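Local coordinates for pyridine nucleotide-disulfide oxidoreductase-like protein (PDB 5MQ6), which inserts one oxygen atom next to the carbonyl of ketones, polycyclic ones above all, giving esters or lactones with the help of FAD and NADPH, at residues 379-382 with 383-387; 334-337 with 338-342; 262-265 with 266-269; 437-440 with 441-444. One frame throughout, in Å; residues are numbered along the deposited sequence.

Contact 1: 379-382 with 383-387; sequences EKIA and EHLGR
K380 meets E383 because their first torsions differ: K380 sets CG beside its backbone N and opposite the carbonyl carbon (chi1 -70°), then bends at chi2, while E383 holds CG opposite its own N (chi1 -168°) and runs out extended. The two chains come to lie side by side, pointing the same way, three residues apart on one face of the helix. Their salt bridge is long, K380 NZ to E383 OE2 3.5 Å, and the aliphatic part of the lysine lies closer still, with K380 CD 3.3 Å from E383 OE2. The carboxylate of E379 stands nearby without touching, E379 OE2 being 5.1 Å from E383 OE2, so the lysine charge probably eases the repulsion between the two acids. On another face I381 CG2 rests 4.3 Å from L385 CG, a loose apolar contact one turn apart. Beneath these side chains run four i to i+4 backbone bonds; that from L385 N to I381 O is the straightest, at 2.8 Å and 168°. H384, the buried member, sends its NE2 to the carbonyl of W589, whose ring it also meets. The whole forms the first turns of the long helix 378-406, at the protein surface: K380 N is bonded to T377 OG1 at its start, I381 packs on the loop residues V374 and A591, and R387 makes a weak, long ion pair with D342, just beyond the end of helix 328-340.

Contact 2: 334-337 with 338-342; sequences LNLD and SYLTD
S338 turns its hydroxyl back on the carbonyl of N335, and T341 does the same to D337, at the C-terminal end of helix 328-340, where i to i+3 and i to i+4 bonds mix in a weakly bonded last turn. S338 carries OG between its backbone N and carbonyl carbon (chi1 69°), a crowded position that points the oxygen at N335 O, 2.6 Å away. This hydroxyl donates in the carbonyl plane, on a lone pair, and is also bonded to Q348 NE2. N335 and Y339 lie alongside each other with amide and ring planes 66° apart; N335 O sits at the ring edge, 3.2 Å from Y339 CD2. Their polar ends are held by the loop that follows: N335 OD1 takes the amide of M351, N335 ND2 gives to E349 O, and Y339 OH is bonded to Q348. L340 leans back more loosely, its CD1 4.5 Å from L336 CG. T341 crosses D337 at about a right angle; a chi1 of 55° turns its OG1 to the D337 carbonyl, and its methyl CG2 approaches the carboxylate at D337 OD2, 3.5 Å away. With a valine at T341 that hydroxyl bond would be gone, and the last turn would probably be held less firmly. Helices 541-562 and 630-641 cover the D337 side, through F543 and M630. Two donors of one residue grip the D337 carbonyl: T341 N lies 3.0 Å and T341 OG1 2.9 Å from D337 O.

Contact 3: 262-265 with 266-269; sequences EALN and RLEG
L264, which packs against L267, is the centre of an inverse gamma turn, and the chain passes from that tight bend straight into a short 3-10 turn. Two i to i+3 bonds mark this turn: L267 N reaches L264 O at 3.0 Å, and E268 N reaches N265 O at 3.1 Å. Both N-H groups point well at their oxygens, yet both donors stand above the carbonyl planes and off the lone pairs, in keeping with the tight 3-10 winding. L264 and L267 lie side by side and point the same way. L267 CD1 does the touching: it is 3.5 Å from L264 CB and 3.7 Å from L264 CD2. The paired leucines are buried on T255 of helix 252-255, L288 of helix 279-289 and Y291.

The polar side chains lie elsewhere on the turn. N265 places CG between its backbone N and carbonyl carbon (chi1 53°), which brings OD1 alongside the outstretched chain of R266, 3.0 Å from R266 CG. Amide and guanidinium planes are 58° apart, and the arginine head runs past toward D253. The extended chain of E268 passes alongside N265, with E268 CG 3.4 Å from N265 O. The chemistry is thus divided: the leucines pack the buried side of the loop ahead of strand 271-275, the turn itself rests on main-chain bonds, and R266 NH1 is hydrogen-bonded to D253 O, so the guanidinium links the exposed side to helix 252-255 through a neutral acceptor.

Contact 4: 437-440 with 441-444; sequences FNLP and NVHL
F437 reaches over to V442 and L444 by placing CG beside its backbone N, opposite the carbonyl carbon (chi1 -62°). CB and CG carry the ring across, and its CD2-CE2 side makes the contact: CD2 lies 3.8 Å from V442 CG1 and 3.9 Å from L444 CB, and CE2, one atom farther out, 3.8 Å from L444 CB and 4.0 Å from L444 CD1. The side chains of F437 and V442 cross at about a right angle. T412 and L416 of helix 410-416 also pack on F437, and Y433 meets its ring edge-to-face. With an alanine at F437, V442 and L444 would probably lose their common cover and a gap would be likely to open beneath helix 410-416. Between ring and strand the chain reverses in a type I beta turn, closed by V442 N to L439 O at 3.2 Å, while L439 CB rests 3.9 Å from V442 CG2. H443 sets CE1 3.3 Å from P440 O and gives its NE2 to E294. The turn leads into strand 442-446, an edge strand of the five-stranded parallel sheet beside 294-299, consistent with a Rossmann-type NADPH-binding domain; L444 lies near T277 of its binding site.

From the N terminus, contact 3 comes first, shaping the loop between helix 252-255 and strand 271-275. Contact 2 then finishes helix 328-340, contact 1 begins helix 378-406, and contact 4 turns the chain from helix 433-436 into strand 442-446. Each closes before the next opens, so none nest or cross. In space they form two pairs. Contacts 4 and 3, with centres about 17 Å apart and no touch, belong to the parallel NADPH-binding sheet and to a loop leading into it, and both pack on helix 279-289. Contacts 1 and 2, centres about 22 Å apart, meet only weakly, near the end of helix 328-340 and the first turns of helix 378-406.

Contact 1: 379-382 with 383-387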
ATOM      1  N   GLU A 379      -9.837 -30.422   9.841  1.00 35.36           N
ATOM      2  CA  GLU A 379      -8.599 -31.104  10.228  1.00 45.48           C
ATOM      3  C   GLU A 379      -7.413 -30.552   9.438  1.00 45.55           C
ATOM      4  O   GLU A 379      -6.321 -30.423   9.970  1.00 45.20           O
ATOM      5  CB  GLU A 379      -8.726 -32.632  10.035  1.00 54.45           C
ATOM      6  CG  GLU A 379      -7.482 -33.307   9.441  1.00 61.79           C
ATOM      7  CD  GLU A 379      -7.561 -34.820   9.368  1.00 78.25           C
ATOM      8  OE1 GLU A 379      -8.676 -35.361   9.572  1.00 97.13           O
ATOM      9  OE2 GLU A 379      -6.500 -35.456   9.096  1.00 84.44           O
ATOM     10  N   LYS A 380      -7.635 -30.280   8.152  1.00 43.92           N
ATOM     11  CA  LYS A 380      -6.579 -29.777   7.282  1.00 42.46           C
ATOM     12  C   LYS A 380      -6.282 -28.318   7.567  1.00 32.66           C
ATOM     13  O   LYS A 380      -5.160 -27.949   7.545  1.00 30.28           O
ATOM     14  CB  LYS A 380      -6.915 -29.993   5.799  1.00 43.94           C
ATOM     15  CG  LYS A 380      -6.877 -31.447   5.402  1.00 45.23           C
ATOM     16  CD  LYS A 380      -5.531 -32.085   5.659  1.00 49.55           C
ATOM     17  CE  LYS A 380      -5.512 -33.529   5.210  1.00 53.20           C
ATOM     18  NZ  LYS A 380      -4.083 -33.945   5.144  1.00 53.88           N
ATOM     19  N   ILE A 381      -7.288 -27.513   7.857  1.00 32.76           N
ATOM     20  CA  ILE A 381      -7.028 -26.138   8.271  1.00 36.61           C
ATOM     21  C   ILE A 381      -6.218 -26.067   9.574  1.00 40.37           C
ATOM     22  O   ILE A 381      -5.299 -25.249   9.689  1.00 37.86           O
ATOM     23  CB  ILE A 381      -8.330 -25.333   8.424  1.00 41.71           C
ATOM     24  CG1 ILE A 381      -9.084 -25.146   7.083  1.00 44.44           C
ATOM     25  CG2 ILE A 381      -8.097 -23.964   9.076  1.00 41.28           C
ATOM     26  CD1 ILE A 381      -8.246 -25.194   5.859  1.00 47.52           C
ATOM     27  N   ALA A 382      -6.587 -26.892  10.550  1.00 36.01           N
ATOM     28  CA  ALA A 382      -5.913 -26.896  11.854  1.00 38.77           C
ATOM     29  C   ALA A 382      -4.436 -27.275  11.721  1.00 31.91           C
ATOM     30  O   ALA A 382      -3.588 -26.722  12.384  1.00 41.65           O
ATOM     31  CB  ALA A 382      -6.606 -27.862  12.829  1.00 39.90           C
ATOM     32  N   GLU A 383      -4.157 -28.219  10.840  1.00 25.20           N
ATOM     33  CA  GLU A 383      -2.836 -28.671  10.593  1.00 31.70           C
ATOM     34  C   GLU A 383      -2.015 -27.537   9.925  1.00 32.74           C
ATOM     35  O   GLU A 383      -0.866 -27.364  10.212  1.00 29.59           O
ATOM     36  CB  GLU A 383      -2.968 -29.857   9.685  1.00 38.51           C
ATOM     37  CG  GLU A 383      -1.748 -30.683   9.483  1.00 47.72           C
ATOM     38  CD  GLU A 383      -1.928 -31.741   8.366  1.00 64.04           C
ATOM     39  OE1 GLU A 383      -0.917 -32.373   7.995  1.00 75.56           O
ATOM     40  OE2 GLU A 383      -3.046 -31.956   7.834  1.00 59.57           O
ATOM     41  N   HIS A 384      -2.639 -26.813   9.000  1.00 30.19           N
ATOM     42  CA  HIS A 384      -2.030 -25.666   8.289  1.00 28.01           C
ATOM     43  C   HIS A 384      -1.728 -24.584   9.309  1.00 22.90           C
ATOM     44  O   HIS A 384      -0.620 -24.057   9.323  1.00 25.01           O
ATOM     45  CB  HIS A 384      -3.033 -25.137   7.221  1.00 30.58           C
ATOM     46  CG  HIS A 384      -2.642 -23.828   6.546  1.00 25.96           C
ATOM     47  ND1 HIS A 384      -1.535 -23.708   5.745  1.00 27.64           N
ATOM     48  CD2 HIS A 384      -3.273 -22.631   6.486  1.00 26.27           C
ATOM     49  CE1 HIS A 384      -1.466 -22.475   5.263  1.00 26.22           C
ATOM     50  NE2 HIS A 384      -2.530 -21.806   5.670  1.00 24.29           N
ATOM     51  N   LEU A 385      -2.688 -24.257  10.159  1.00 21.48           N
ATOM     52  CA  LEU A 385      -2.415 -23.282  11.148  1.00 30.27           C
ATOM     53  C   LEU A 385      -1.328 -23.729  12.148  1.00 35.33           C
ATOM     54  O   LEU A 385      -0.488 -22.913  12.548  1.00 34.30           O
ATOM     55  CB  LEU A 385      -3.645 -22.874  11.913  1.00 36.91           C
ATOM     56  CG  LEU A 385      -4.796 -22.217  11.179  1.00 40.44           C
ATOM     57  CD1 LEU A 385      -5.834 -21.877  12.220  1.00 42.84           C
ATOM     58  CD2 LEU A 385      -4.420 -20.956  10.453  1.00 42.64           C
ATOM     59  N   GLY A 386      -1.347 -24.990  12.551  1.00 30.20           N
ATOM     60  CA  GLY A 386      -0.340 -25.466  13.447  1.00 25.88           C
ATOM     61  C   GLY A 386       1.017 -25.312  12.858  1.00 26.33           C
ATOM     62  O   GLY A 386       1.915 -24.800  13.534  1.00 26.30           O
ATOM     63  N   ARG A 387       1.149 -25.692  11.581  1.00 26.88           N
ATOM     64  CA  ARG A 387       2.414 -25.577  10.851  1.00 26.73           C
ATOM     65  C   ARG A 387       2.947 -24.110  10.837  1.00 26.66           C
ATOM     66  O   ARG A 387       4.125 -23.821  11.168  1.00 22.52           O
ATOM     67  CB  ARG A 387       2.348 -26.173   9.423  1.00 29.37           C
ATOM     68  CG  ARG A 387       3.734 -26.233   8.731  1.00 27.68           C
ATOM     69  CD  ARG A 387       3.675 -26.631   7.255  1.00 29.82           C
ATOM     70  NE  ARG A 387       2.980 -25.641   6.411  1.00 32.37           N
ATOM     71  CZ  ARG A 387       3.437 -24.426   6.118  1.00 32.38           C
ATOM     72  NH1 ARG A 387       4.608 -24.009   6.600  1.00 32.10           N
ATOM     73  NH2 ARG A 387       2.730 -23.598   5.338  1.00 33.95           N
TER

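Contact 2: 334-337 with 338-342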
ATOM      1  N   LEU A 334      12.858 -11.547  -6.969  1.00 20.40           N
ATOM      2  CA  LEU A 334      12.473 -12.965  -6.806  1.00 19.53           C
ATOM      3  C   LEU A 334      13.217 -13.636  -5.635  1.00 21.13           C
ATOM      4  O   LEU A 334      12.636 -14.285  -4.808  1.00 21.16           O
ATOM      5  CB  LEU A 334      12.727 -13.680  -8.130  1.00 18.76           C
ATOM      6  CG  LEU A 334      11.669 -13.438  -9.215  1.00 18.11           C
ATOM      7  CD1 LEU A 334      12.266 -13.811 -10.573  1.00 20.23           C
ATOM      8  CD2 LEU A 334      10.491 -14.353  -8.952  1.00 19.51           C
ATOM      9  N   ASN A 335      14.499 -13.383  -5.566  1.00 22.19           N
ATOM     10  CA  ASN A 335      15.319 -13.870  -4.469  1.00 21.57           C
ATOM     11  C   ASN A 335      14.803 -13.419  -3.094  1.00 20.53           C
ATOM     12  O   ASN A 335      14.568 -14.232  -2.238  1.00 23.08           O
ATOM     13  CB  ASN A 335      16.749 -13.428  -4.731  1.00 21.84           C
ATOM     14  CG  ASN A 335      17.706 -13.982  -3.729  1.00 24.16           C
ATOM     15  OD1 ASN A 335      17.996 -13.383  -2.678  1.00 25.00           O
ATOM     16  ND2 ASN A 335      18.169 -15.165  -4.022  1.00 22.91           N
ATOM     17  N   LEU A 336      14.537 -12.120  -2.930  1.00 19.71           N
ATOM     18  CA  LEU A 336      13.962 -11.598  -1.722  1.00 20.33           C
ATOM     19  C   LEU A 336      12.602 -12.282  -1.409  1.00 21.71           C
ATOM     20  O   LEU A 336      12.352 -12.737  -0.307  1.00 19.73           O
ATOM     21  CB  LEU A 336      13.760 -10.076  -1.830  1.00 18.20           C
ATOM     22  CG  LEU A 336      13.038  -9.432  -0.674  1.00 18.91           C
ATOM     23  CD1 LEU A 336      13.823  -9.637   0.648  1.00 20.59           C
ATOM     24  CD2 LEU A 336      12.976  -7.951  -0.980  1.00 18.28           C
ATOM     25  N   ASP A 337      11.718 -12.299  -2.384  1.00 19.05           N
ATOM     26  CA  ASP A 337      10.416 -12.807  -2.110  1.00 18.70           C
ATOM     27  C   ASP A 337      10.430 -14.317  -1.809  1.00 20.23           C
ATOM     28  O   ASP A 337       9.452 -14.800  -1.217  1.00 21.59           O
ATOM     29  CB  ASP A 337       9.498 -12.574  -3.316  1.00 19.48           C
ATOM     30  CG  ASP A 337       8.036 -12.491  -2.918  1.00 21.64           C
ATOM     31  OD1 ASP A 337       7.713 -11.656  -1.981  1.00 20.06           O
ATOM     32  OD2 ASP A 337       7.212 -13.234  -3.569  1.00 23.38           O
ATOM     33  N   SER A 338      11.464 -15.072  -2.247  1.00 19.61           N
ATOM     34  CA  SER A 338      11.531 -16.496  -1.948  1.00 19.05           C
ATOM     35  C   SER A 338      11.609 -16.750  -0.476  1.00 20.99           C
ATOM     36  O   SER A 338      11.139 -17.799  -0.042  1.00 21.75           O
ATOM     37  CB  SER A 338      12.688 -17.184  -2.657  1.00 19.85           C
ATOM     38  OG  SER A 338      14.025 -16.762  -2.133  1.00 20.00           O
ATOM     39  N   TYR A 339      12.120 -15.781   0.312  1.00 18.51           N
ATOM     40  CA  TYR A 339      12.201 -15.964   1.766  1.00 19.75           C
ATOM     41  C   TYR A 339      10.857 -15.724   2.427  1.00 19.82           C
ATOM     42  O   TYR A 339      10.508 -16.342   3.399  1.00 20.43           O
ATOM     43  CB  TYR A 339      13.288 -15.005   2.345  1.00 21.98           C
ATOM     44  CG  TYR A 339      14.665 -15.465   1.953  1.00 20.97           C
ATOM     45  CD1 TYR A 339      15.350 -16.495   2.681  1.00 25.09           C
ATOM     46  CD2 TYR A 339      15.239 -15.025   0.799  1.00 22.54           C
ATOM     47  CE1 TYR A 339      16.611 -16.984   2.237  1.00 26.41           C
ATOM     48  CE2 TYR A 339      16.465 -15.487   0.365  1.00 26.82           C
ATOM     49  CZ  TYR A 339      17.162 -16.467   1.062  1.00 26.36           C
ATOM     50  OH  TYR A 339      18.372 -16.857   0.511  1.00 26.88           O
ATOM     51  N   LEU A 340      10.098 -14.798   1.892  1.00 18.57           N
ATOM     52  CA  LEU A 340       8.819 -14.440   2.418  1.00 19.66           C
ATOM     53  C   LEU A 340       7.703 -15.372   2.004  1.00 19.43           C
ATOM     54  O   LEU A 340       6.656 -15.404   2.656  1.00 20.50           O
ATOM     55  CB  LEU A 340       8.460 -12.977   1.965  1.00 19.62           C
ATOM     56  CG  LEU A 340       9.394 -12.017   2.645  1.00 20.47           C
ATOM     57  CD1 LEU A 340       9.551 -10.686   1.863  1.00 21.39           C
ATOM     58  CD2 LEU A 340       8.981 -11.816   4.108  1.00 21.85           C
ATOM     59  N   THR A 341       7.918 -16.146   0.944  1.00 19.88           N
ATOM     60  CA  THR A 341       6.935 -17.152   0.508  1.00 19.00           C
ATOM     61  C   THR A 341       7.366 -18.552   1.023  1.00 21.46           C
ATOM     62  O   THR A 341       6.826 -19.598   0.640  1.00 23.22           O
ATOM     63  CB  THR A 341       6.799 -17.162  -1.021  1.00 17.76           C
ATOM     64  OG1 THR A 341       8.073 -17.352  -1.667  1.00 18.91           O
ATOM     65  CG2 THR A 341       6.237 -15.909  -1.494  1.00 17.59           C
ATOM     66  N   ASP A 342       8.338 -18.582   1.891  1.00 22.86           N
ATOM     67  CA  ASP A 342       8.812 -19.857   2.491  1.00 24.25           C
ATOM     68  C   ASP A 342       9.269 -20.805   1.371  1.00 24.76           C
ATOM     69  O   ASP A 342       8.873 -21.985   1.291  1.00 30.27           O
ATOM     70  CB  ASP A 342       7.754 -20.422   3.432  1.00 25.35           C
ATOM     71  CG  ASP A 342       8.220 -21.671   4.213  1.00 32.43           C
ATOM     72  OD1 ASP A 342       9.431 -21.787   4.475  1.00 30.72           O
ATOM     73  OD2 ASP A 342       7.356 -22.531   4.596  1.00 32.72           O
TER

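Contact 3: 262-265 with 266-269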
ATOM      1  N   GLU A 262      15.815  17.615   8.756  1.00 39.65           N
ATOM      2  CA  GLU A 262      15.130  17.001   9.920  1.00 38.47           C
ATOM      3  C   GLU A 262      15.351  17.720  11.221  1.00 44.06           C
ATOM      4  O   GLU A 262      14.957  17.193  12.314  1.00 36.99           O
ATOM      5  CB  GLU A 262      15.651  15.605  10.141  1.00 46.09           C
ATOM      6  CG  GLU A 262      15.728  14.692   8.930  1.00 46.96           C
ATOM      7  CD  GLU A 262      16.160  13.301   9.349  1.00 52.07           C
ATOM      8  OE1 GLU A 262      16.887  13.145  10.370  1.00 52.19           O
ATOM      9  OE2 GLU A 262      15.741  12.352   8.679  1.00 60.34           O
ATOM     10  N   ALA A 263      16.015  18.876  11.175  1.00 42.50           N
ATOM     11  CA  ALA A 263      16.143  19.673  12.399  1.00 41.08           C
ATOM     12  C   ALA A 263      14.833  20.412  12.635  1.00 38.28           C
ATOM     13  O   ALA A 263      14.549  21.433  12.029  1.00 46.07           O
ATOM     14  CB  ALA A 263      17.364  20.573  12.365  1.00 35.99           C
ATOM     15  N   LEU A 264      14.027  19.828  13.505  1.00 36.78           N
ATOM     16  CA  LEU A 264      12.706  20.272  13.878  1.00 38.04           C
ATOM     17  C   LEU A 264      12.769  21.295  15.005  1.00 39.90           C
ATOM     18  O   LEU A 264      12.144  21.131  16.080  1.00 37.58           O
ATOM     19  CB  LEU A 264      11.904  19.053  14.355  1.00 44.41           C
ATOM     20  CG  LEU A 264      11.288  18.067  13.344  1.00 46.42           C
ATOM     21  CD1 LEU A 264      11.903  18.072  11.962  1.00 42.50           C
ATOM     22  CD2 LEU A 264      11.169  16.687  13.903  1.00 37.89           C
ATOM     23  N   ASN A 265      13.510  22.367  14.741  1.00 53.66           N
ATOM     24  CA  ASN A 265      13.788  23.445  15.730  1.00 52.15           C
ATOM     25  C   ASN A 265      12.538  23.960  16.417  1.00 45.01           C
ATOM     26  O   ASN A 265      12.588  24.180  17.563  1.00 50.28           O
ATOM     27  CB  ASN A 265      14.519  24.588  15.059  1.00 54.77           C
ATOM     28  CG  ASN A 265      13.780  25.074  13.815  1.00 63.76           C
ATOM     29  OD1 ASN A 265      12.753  25.730  13.916  1.00 76.63           O
ATOM     30  ND2 ASN A 265      14.258  24.685  12.647  1.00 62.27           N
ATOM     31  N   ARG A 266      11.386  24.043  15.751  1.00 45.00           N
ATOM     32  CA  ARG A 266      10.175  24.586  16.369  1.00 36.82           C
ATOM     33  C   ARG A 266       9.427  23.730  17.278  1.00 36.78           C
ATOM     34  O   ARG A 266       8.407  24.161  17.868  1.00 39.92           O
ATOM     35  CB  ARG A 266       9.181  25.045  15.328  1.00 39.18           C
ATOM     36  CG  ARG A 266       9.806  26.006  14.371  1.00 45.37           C
ATOM     37  CD  ARG A 266       8.783  26.697  13.506  1.00 48.90           C
ATOM     38  NE  ARG A 266       9.515  27.388  12.434  1.00 57.54           N
ATOM     39  CZ  ARG A 266       9.033  27.656  11.219  1.00 70.45           C
ATOM     40  NH1 ARG A 266       7.794  27.297  10.878  1.00 77.84           N
ATOM     41  NH2 ARG A 266       9.801  28.294  10.329  1.00 72.61           N
ATOM     42  N   LEU A 267       9.873  22.498  17.412  1.00 37.19           N
ATOM     43  CA  LEU A 267       9.372  21.688  18.522  1.00 44.89           C
ATOM     44  C   LEU A 267      10.047  21.976  19.876  1.00 42.27           C
ATOM     45  O   LEU A 267       9.527  21.553  20.928  1.00 40.64           O
ATOM     46  CB  LEU A 267       9.539  20.224  18.165  1.00 44.12           C
ATOM     47  CG  LEU A 267       8.912  19.893  16.804  1.00 38.11           C
ATOM     48  CD1 LEU A 267       9.184  18.425  16.524  1.00 43.62           C
ATOM     49  CD2 LEU A 267       7.436  20.219  16.832  1.00 33.57           C
ATOM     50  N   GLU A 268      11.190  22.648  19.872  1.00 42.13           N
ATOM     51  CA  GLU A 268      11.902  22.892  21.147  1.00 43.93           C
ATOM     52  C   GLU A 268      10.974  23.606  22.088  1.00 46.71           C
ATOM     53  O   GLU A 268      10.197  24.432  21.669  1.00 53.64           O
ATOM     54  CB  GLU A 268      13.193  23.637  20.940  1.00 47.63           C
ATOM     55  CG  GLU A 268      14.203  22.747  20.250  1.00 51.37           C
ATOM     56  CD  GLU A 268      15.437  23.493  19.893  1.00 65.82           C
ATOM     57  OE1 GLU A 268      16.045  24.058  20.832  1.00 72.49           O
ATOM     58  OE2 GLU A 268      15.781  23.510  18.686  1.00 65.76           O
ATOM     59  N   GLY A 269      10.963  23.183  23.342  1.00 46.65           N
ATOM     60  CA  GLY A 269      10.071  23.740  24.316  1.00 39.12           C
ATOM     61  C   GLY A 269       8.698  23.165  24.309  1.00 39.93           C
ATOM     62  O   GLY A 269       7.913  23.515  25.181  1.00 43.56           O
TER

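Contact 4: 437-440 with 441-444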
ATOM      1  N   PHE A 437      12.703   5.098  23.500  1.00 27.52           N
ATOM      2  CA  PHE A 437      12.006   5.032  24.775  1.00 28.87           C
ATOM      3  C   PHE A 437      12.972   4.942  25.984  1.00 33.55           C
ATOM      4  O   PHE A 437      12.521   4.922  27.117  1.00 25.14           O
ATOM      5  CB  PHE A 437      11.022   3.906  24.823  1.00 29.04           C
ATOM      6  CG  PHE A 437       9.940   4.020  23.821  1.00 29.04           C
ATOM      7  CD1 PHE A 437      10.149   3.610  22.535  1.00 30.77           C
ATOM      8  CD2 PHE A 437       8.724   4.570  24.159  1.00 31.79           C
ATOM      9  CE1 PHE A 437       9.177   3.750  21.561  1.00 29.22           C
ATOM     10  CE2 PHE A 437       7.725   4.711  23.217  1.00 29.63           C
ATOM     11  CZ  PHE A 437       7.972   4.324  21.902  1.00 29.49           C
ATOM     12  N   ASN A 438      14.294   4.895  25.767  1.00 34.25           N
ATOM     13  CA  ASN A 438      15.211   5.034  26.903  1.00 33.19           C
ATOM     14  C   ASN A 438      15.497   6.459  27.224  1.00 37.49           C
ATOM     15  O   ASN A 438      16.215   6.681  28.164  1.00 40.04           O
ATOM     16  CB  ASN A 438      16.475   4.269  26.664  1.00 30.96           C
ATOM     17  CG  ASN A 438      16.212   2.809  26.608  1.00 25.43           C
ATOM     18  OD1 ASN A 438      15.282   2.338  27.230  1.00 27.52           O
ATOM     19  ND2 ASN A 438      17.022   2.075  25.842  1.00 29.02           N
ATOM     20  N   LEU A 439      14.944   7.415  26.466  1.00 35.49           N
ATOM     21  CA  LEU A 439      15.197   8.809  26.693  1.00 35.12           C
ATOM     22  C   LEU A 439      14.190   9.369  27.698  1.00 34.56           C
ATOM     23  O   LEU A 439      13.012   8.967  27.746  1.00 42.09           O
ATOM     24  CB  LEU A 439      15.077   9.605  25.372  1.00 37.98           C
ATOM     25  CG  LEU A 439      16.086   9.272  24.301  1.00 37.70           C
ATOM     26  CD1 LEU A 439      15.670   9.858  22.930  1.00 33.17           C
ATOM     27  CD2 LEU A 439      17.448   9.802  24.693  1.00 39.42           C
ATOM     28  N   PRO A 440      14.634  10.304  28.525  1.00 36.83           N
ATOM     29  CA  PRO A 440      13.811  10.812  29.650  1.00 37.90           C
ATOM     30  C   PRO A 440      12.627  11.609  29.245  1.00 41.23           C
ATOM     31  O   PRO A 440      11.586  11.636  29.958  1.00 35.08           O
ATOM     32  CB  PRO A 440      14.719  11.790  30.332  1.00 38.33           C
ATOM     33  CG  PRO A 440      16.056  11.489  29.843  1.00 41.24           C
ATOM     34  CD  PRO A 440      15.929  10.980  28.446  1.00 36.73           C
ATOM     35  N   ASN A 441      12.783  12.309  28.126  1.00 44.65           N
ATOM     36  CA  ASN A 441      11.662  13.107  27.580  1.00 45.15           C
ATOM     37  C   ASN A 441      10.604  12.309  26.795  1.00 48.37           C
ATOM     38  O   ASN A 441       9.647  12.909  26.305  1.00 38.44           O
ATOM     39  CB  ASN A 441      12.173  14.281  26.724  1.00 40.98           C
ATOM     40  CG  ASN A 441      12.887  13.844  25.454  1.00 42.78           C
ATOM     41  OD1 ASN A 441      13.703  12.923  25.462  1.00 36.82           O
ATOM     42  ND2 ASN A 441      12.632  14.559  24.362  1.00 48.25           N
ATOM     43  N   VAL A 442      10.745  10.986  26.690  1.00 41.75           N
ATOM     44  CA  VAL A 442       9.807  10.162  25.922  1.00 32.94           C
ATOM     45  C   VAL A 442       8.962   9.262  26.813  1.00 32.87           C
ATOM     46  O   VAL A 442       9.512   8.493  27.653  1.00 29.66           O
ATOM     47  CB  VAL A 442      10.585   9.314  24.893  1.00 34.87           C
ATOM     48  CG1 VAL A 442       9.681   8.272  24.128  1.00 31.11           C
ATOM     49  CG2 VAL A 442      11.434  10.224  23.978  1.00 30.46           C
ATOM     50  N   HIS A 443       7.641   9.338  26.621  1.00 25.78           N
ATOM     51  CA  HIS A 443       6.697   8.582  27.420  1.00 32.11           C
ATOM     52  C   HIS A 443       5.759   7.764  26.591  1.00 34.38           C
ATOM     53  O   HIS A 443       5.008   8.273  25.809  1.00 41.36           O
ATOM     54  CB  HIS A 443       5.882   9.564  28.249  1.00 37.95           C
ATOM     55  CG  HIS A 443       6.733  10.649  28.840  1.00 42.98           C
ATOM     56  ND1 HIS A 443       7.623  10.421  29.875  1.00 37.29           N
ATOM     57  CD2 HIS A 443       6.896  11.938  28.471  1.00 44.65           C
ATOM     58  CE1 HIS A 443       8.266  11.537  30.144  1.00 38.14           C
ATOM     59  NE2 HIS A 443       7.850  12.474  29.303  1.00 46.59           N
ATOM     60  N   LEU A 444       5.804   6.465  26.765  1.00 39.80           N
ATOM     61  CA  LEU A 444       4.851   5.589  26.161  1.00 37.22           C
ATOM     62  C   LEU A 444       3.562   5.672  26.947  1.00 38.62           C
ATOM     63  O   LEU A 444       3.558   5.520  28.117  1.00 42.27           O
ATOM     64  CB  LEU A 444       5.378   4.149  26.088  1.00 36.20           C
ATOM     65  CG  LEU A 444       4.377   3.140  25.448  1.00 39.31           C
ATOM     66  CD1 LEU A 444       4.023   3.461  23.987  1.00 38.74           C
ATOM     67  CD2 LEU A 444       4.887   1.726  25.545  1.00 39.67           C
TER
HETATM   68  O   HOH W   1      10.197   5.606  27.251  1.00 38.35           O